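Local coordinates for protein 8-demethyl-8-aminoriboflavin-5'-phosphate synthase (Streptomyces davawensis, PDB 5MLD) that replaces the C-8 methyl group of riboflavin-5'-phosphate with an amino group taken from glutamate, a step in the biosynthesis of the antibiotic roseoflavin, at residues 24-28 / 185-189; 122-127 / 152-157. All blocks are in the same frame, centred on the assembly; numbering follows the deposited sequence.

Interaction 1 (24-28 / 185-189)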
loop_
_atom_site.group_PDB
_atom_site.type_symbol
_atom_site.label_atom_id
_atom_site.label_comp_id
_atom_site.label_asym_id
_atom_site.label_seq_id
_atom_site.Cartn_x
_atom_site.Cartn_y
_atom_site.Cartn_z
ATOM N N LEU A 24 15.883 1.326 18.257
ATOM C CA LEU A 24 16.519 1.689 16.992
ATOM C C LEU A 24 17.093 3.108 17.046
ATOM O O LEU A 24 18.189 3.362 16.521
ATOM C CB LEU A 24 15.520 1.552 15.834
ATOM C CG LEU A 24 15.145 0.121 15.440
ATOM C CD1 LEU A 24 13.951 -0.380 16.277
ATOM C CD2 LEU A 24 14.891 0.010 13.946
ATOM N N ILE A 25 16.369 4.033 17.674
ATOM C CA ILE A 25 16.842 5.407 17.843
ATOM C C ILE A 25 18.144 5.422 18.630
ATOM O O ILE A 25 19.100 6.136 18.281
ATOM C CB ILE A 25 15.761 6.262 18.528
ATOM C CG1 ILE A 25 14.456 6.259 17.717
ATOM C CG2 ILE A 25 16.263 7.688 18.792
ATOM C CD1 ILE A 25 13.353 7.111 18.337
ATOM N N ASP A 26 18.210 4.614 19.689
ATOM C CA ASP A 26 19.411 4.582 20.517
ATOM C C ASP A 26 20.637 4.108 19.738
ATOM O O ASP A 26 21.760 4.488 20.086
ATOM C CB ASP A 26 19.168 3.707 21.750
ATOM C CG ASP A 26 18.212 4.364 22.752
ATOM O OD1 ASP A 26 18.064 5.615 22.733
ATOM O OD2 ASP A 26 17.619 3.634 23.574
ATOM N N LYS A 27 20.456 3.280 18.704
ATOM C CA LYS A 27 21.585 2.921 17.838
ATOM C C LYS A 27 21.951 4.056 16.882
ATOM O O LYS A 27 23.142 4.293 16.614
ATOM C CB LYS A 27 21.273 1.676 17.005
ATOM C CG LYS A 27 20.897 0.403 17.768
ATOM C CD LYS A 27 22.115 -0.251 18.351
ATOM C CE LYS A 27 21.854 -1.732 18.613
ATOM N NZ LYS A 27 22.888 -2.283 19.492
ATOM N N ALA A 28 20.943 4.740 16.333
ATOM C CA ALA A 28 21.188 5.748 15.304
ATOM C C ALA A 28 21.866 6.993 15.870
ATOM O O ALA A 28 22.678 7.630 15.185
ATOM C CB ALA A 28 19.875 6.135 14.638
ATOM N N THR A 185 18.891 -5.640 11.106
ATOM C CA THR A 185 18.495 -4.304 11.553
ATOM C C THR A 185 19.719 -3.436 11.815
ATOM O O THR A 185 19.769 -2.271 11.406
ATOM C CB THR A 185 17.633 -4.395 12.811
ATOM O OG1 THR A 185 16.450 -5.144 12.508
ATOM C CG2 THR A 185 17.223 -3.010 13.306
ATOM N N ASN A 186 20.716 -3.990 12.496
ATOM C CA ASN A 186 21.874 -3.177 12.844
ATOM C C ASN A 186 22.623 -2.728 11.599
ATOM O O ASN A 186 23.106 -1.588 11.530
ATOM C CB ASN A 186 22.786 -3.941 13.794
ATOM C CG ASN A 186 22.319 -3.841 15.235
ATOM O OD1 ASN A 186 21.729 -2.827 15.635
ATOM N ND2 ASN A 186 22.577 -4.886 16.022
ATOM N N LYS A 187 22.685 -3.577 10.582
ATOM C CA LYS A 187 23.377 -3.138 9.375
ATOM C C LYS A 187 22.530 -2.128 8.604
ATOM O O LYS A 187 23.068 -1.146 8.085
ATOM C CB LYS A 187 23.785 -4.339 8.510
ATOM C CG LYS A 187 22.921 -4.693 7.313
ATOM C CD LYS A 187 23.490 -5.934 6.612
ATOM C CE LYS A 187 22.523 -6.536 5.610
ATOM N NZ LYS A 187 23.001 -7.872 5.138
ATOM N N LEU A 188 21.195 -2.297 8.581
ATOM C CA LEU A 188 20.362 -1.294 7.914
ATOM C C LEU A 188 20.464 0.076 8.593
ATOM O O LEU A 188 20.482 1.110 7.913
ATOM C CB LEU A 188 18.899 -1.750 7.865
ATOM C CG LEU A 188 18.614 -2.949 6.943
ATOM C CD1 LEU A 188 17.113 -3.100 6.769
ATOM C CD2 LEU A 188 19.288 -2.827 5.573
ATOM N N ILE A 189 20.467 0.119 9.926
ATOM C CA ILE A 189 20.593 1.407 10.609
ATOM C C ILE A 189 21.878 2.103 10.177
ATOM O O ILE A 189 21.888 3.310 9.884
ATOM C CB ILE A 189 20.531 1.218 12.138
ATOM C CG1 ILE A 189 19.116 0.806 12.564
ATOM C CG2 ILE A 189 20.903 2.507 12.849
ATOM C CD1 ILE A 189 19.015 0.451 14.049
#
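Two helices lying on one side of the central sheet of a flavodoxin-like fold meet where Leu-24, Lys-27 and Ala-28 of helix 20-34 receive Ile-189 of helix 183-205. The segment axes pass 10.3 Å apart at a crossing angle of -48°. The CB of Ile-189 is directed at helix 20-34, and both branches of the side chain make contact. Its CD1 lies 3.9 Å from Lys-27 CB and also touches Leu-24, whereas CG2, placed anti to the backbone N by a chi1 of -70°, turns to Ala-28, coming within 4.2 Å of its CB. The small methyl of Ala-28 suits this spot, because the backbones draw nearest here, with 6.4 Å between Ala-28 CA and Ile-189 CA. The helix pair packs on the flavodoxin-like sheet through the same side chains: Ala-28 and Ile-189 both rest on Leu-130 of strand 125-132, and Leu-24 reaches Cys-132, an FMN-binding residue of that strand. One turn earlier, Leu-24 CD2 meets Thr-185 CG2 at 3.9 Å; threonine suits this place because CG2 serves the apolar contact while OG1 hydrogen-bonds to Tyr-163 O. At the outer edge the Lys-27 chain bends at chi2 (-77°), bringing CE within 3.2 Å of Asn-186 OD1. NZ hydrogen-bonds to Asp-180 O, an acceptor it shares with Asn-186 ND2, which also bonds to Ser-223 OG of the second subunit.

Interaction 2 (122-127 / 152-157)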
loop_
_atom_site.group_PDB
_atom_site.type_symbol
_atom_site.label_atom_id
_atom_site.label_comp_id
_atom_site.label_asym_id
_atom_site.label_seq_id
_atom_site.Cartn_x
_atom_site.Cartn_y
_atom_site.Cartn_z
ATOM N N LEU A 122 10.553 22.854 2.712
ATOM C CA LEU A 122 11.370 21.730 3.155
ATOM C C LEU A 122 12.302 21.211 2.061
ATOM O O LEU A 122 12.939 20.167 2.235
ATOM C CB LEU A 122 10.464 20.608 3.685
ATOM C CG LEU A 122 9.587 21.054 4.865
ATOM C CD1 LEU A 122 8.763 19.912 5.439
ATOM C CD2 LEU A 122 10.428 21.681 5.973
ATOM N N TYR A 123 12.402 21.919 0.943
ATOM C CA TYR A 123 13.373 21.570 -0.088
ATOM C C TYR A 123 14.792 21.539 0.469
ATOM O O TYR A 123 15.140 22.279 1.395
ATOM C CB TYR A 123 13.291 22.565 -1.251
ATOM C CG TYR A 123 12.643 21.952 -2.481
ATOM C CD1 TYR A 123 11.311 21.570 -2.460
ATOM C CD2 TYR A 123 13.360 21.764 -3.652
ATOM C CE1 TYR A 123 10.711 21.008 -3.565
ATOM C CE2 TYR A 123 12.771 21.206 -4.766
ATOM C CZ TYR A 123 11.450 20.830 -4.720
ATOM O OH TYR A 123 10.846 20.263 -5.817
ATOM N N ASN A 124 15.612 20.662 -0.118
ATOM C CA ASN A 124 17.024 20.447 0.196
ATOM C C ASN A 124 17.254 19.748 1.519
ATOM O O ASN A 124 18.404 19.690 1.990
ATOM C CB ASN A 124 17.809 21.757 0.150
ATOM C CG ASN A 124 17.620 22.434 -1.164
ATOM O OD1 ASN A 124 17.993 21.877 -2.188
ATOM N ND2 ASN A 124 16.970 23.591 -1.164
ATOM N N LYS A 125 16.208 19.197 2.125
ATOM C CA LYS A 125 16.381 18.381 3.317
ATOM C C LYS A 125 16.382 16.900 2.940
ATOM O O LYS A 125 16.092 16.512 1.803
ATOM C CB LYS A 125 15.290 18.714 4.339
ATOM C CG LYS A 125 15.352 20.168 4.803
ATOM C CD LYS A 125 14.172 20.479 5.702
ATOM C CE LYS A 125 14.213 21.923 6.149
ATOM N NZ LYS A 125 15.443 22.223 6.906
ATOM N N VAL A 126 16.757 16.063 3.899
ATOM C CA VAL A 126 16.934 14.634 3.657
ATOM C C VAL A 126 16.104 13.876 4.679
ATOM O O VAL A 126 16.038 14.278 5.846
ATOM C CB VAL A 126 18.421 14.230 3.747
ATOM C CG1 VAL A 126 18.580 12.727 3.670
ATOM C CG2 VAL A 126 19.227 14.901 2.637
ATOM N N ALA A 127 15.453 12.802 4.238
ATOM C CA ALA A 127 14.603 11.986 5.093
ATOM C C ALA A 127 15.167 10.581 5.241
ATOM O O ALA A 127 15.711 10.004 4.292
ATOM C CB ALA A 127 13.170 11.903 4.549
ATOM N N LEU A 152 6.947 16.865 -0.182
ATOM C CA LEU A 152 7.194 18.098 0.553
ATOM C C LEU A 152 8.528 18.741 0.218
ATOM O O LEU A 152 8.726 19.925 0.516
ATOM C CB LEU A 152 7.144 17.827 2.064
ATOM C CG LEU A 152 5.853 17.255 2.633
ATOM C CD1 LEU A 152 6.006 17.062 4.139
ATOM C CD2 LEU A 152 4.656 18.168 2.302
ATOM N N GLY A 153 9.464 17.996 -0.353
ATOM C CA GLY A 153 10.766 18.576 -0.614
ATOM C C GLY A 153 11.945 17.743 -0.160
ATOM O O GLY A 153 13.090 18.097 -0.463
ATOM N N TYR A 154 11.690 16.642 0.555
ATOM C CA TYR A 154 12.763 15.789 1.048
ATOM C C TYR A 154 13.346 14.921 -0.056
ATOM O O TYR A 154 12.626 14.402 -0.911
ATOM C CB TYR A 154 12.258 14.886 2.188
ATOM C CG TYR A 154 12.035 15.642 3.471
ATOM C CD1 TYR A 154 13.079 15.837 4.369
ATOM C CD2 TYR A 154 10.777 16.152 3.791
ATOM C CE1 TYR A 154 12.888 16.545 5.540
ATOM C CE2 TYR A 154 10.578 16.861 4.964
ATOM C CZ TYR A 154 11.647 17.055 5.830
ATOM O OH TYR A 154 11.466 17.764 6.995
ATOM N N SER A 155 14.662 14.747 -0.014
ATOM C CA SER A 155 15.356 13.772 -0.842
ATOM C C SER A 155 15.630 12.523 -0.020
ATOM O O SER A 155 15.897 12.601 1.185
ATOM C CB SER A 155 16.680 14.330 -1.370
ATOM O OG SER A 155 16.450 15.480 -2.160
ATOM N N VAL A 156 15.574 11.372 -0.675
ATOM C CA VAL A 156 15.715 10.091 -0.004
ATOM C C VAL A 156 16.928 9.389 -0.601
ATOM O O VAL A 156 16.943 9.099 -1.801
ATOM C CB VAL A 156 14.448 9.234 -0.154
ATOM C CG1 VAL A 156 14.553 7.955 0.689
ATOM C CG2 VAL A 156 13.232 10.052 0.267
ATOM N N PRO A 157 17.955 9.099 0.190
ATOM C CA PRO A 157 19.100 8.352 -0.311
ATOM C C PRO A 157 18.740 6.885 -0.455
ATOM O O PRO A 157 17.647 6.475 -0.033
ATOM C CB PRO A 157 20.157 8.566 0.785
ATOM C CG PRO A 157 19.351 8.723 2.039
ATOM C CD PRO A 157 18.017 9.317 1.648
HETATM O O HOH W 1 15.813 17.694 -0.727
#
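Ser-155 N donates to Lys-125 O over 2.9 Å in a nearly straight bond (175° at the hydrogen), and Ser-155 O in turn accepts from Ala-127 N at 3.1 Å, so the serine's backbone holds strand 125-132 with both of its polar atoms. This is the parallel pairing that closes the beta-alpha-beta unit of strand 125-132, helix 138-152 and strand 154-155 in the flavodoxin-like sheet. A water extends the pairing toward the turn: it donates to Lys-125 O and to Gly-153 O and accepts from Ser-155 OG, which also bonds to Tyr-208 OH. Gly-153 ends the helix in a Schellman motif with a phi of 131°; glycine suits the place because its CA faces the backbone of the turn at Leu-122 and Tyr-123, leaving no room for a CB, which this phi would also press against Leu-152 O. The Tyr-123 ring passes obliquely by that CA, 3.6 Å from CD1, and carries its OH to Asn-159 and Asn-195 of the second subunit. On the sheet face bearing Tyr-154, the ring of this tyrosine packs against both the strand and the turn: CE1 lies 3.5 Å from Lys-125 CB, CB packs on the small Ala-127 CB, and Leu-149 of helix 138-152 adds to the cover. Lys-125 runs extended past this ring and bends only at chi4 (-60°), taking NZ to the carbonyls of Arg-80 and Ala-82. Val-126, on the other face, sets CG1 4.0 Å from Pro-157 CD beneath helix 183-205. Leu-122 CD1 approaches the ring obliquely, 3.6 Å from Tyr-154 CE2.

How the interactions relate
Interaction 1 and interaction 2 lie about 21 Å apart between centres, with their nearest atoms about 10 Å apart. Along the chain, both segments of interaction 2 fall between 24-28 and 185-189, so the helix-helix contact brings together parts of the chain that flank the beta-alpha-beta unit. They are joined by strand 125-132, which takes part in interaction 2 and runs on to Leu-130 and Cys-132 under interaction 1, and by helix 183-205, which meets helix 20-34 through its own first turns and later packs on Val-126 and Pro-157. The strand thus runs from this pairing to the FMN-binding end of the sheet, and both contacts border the second subunit.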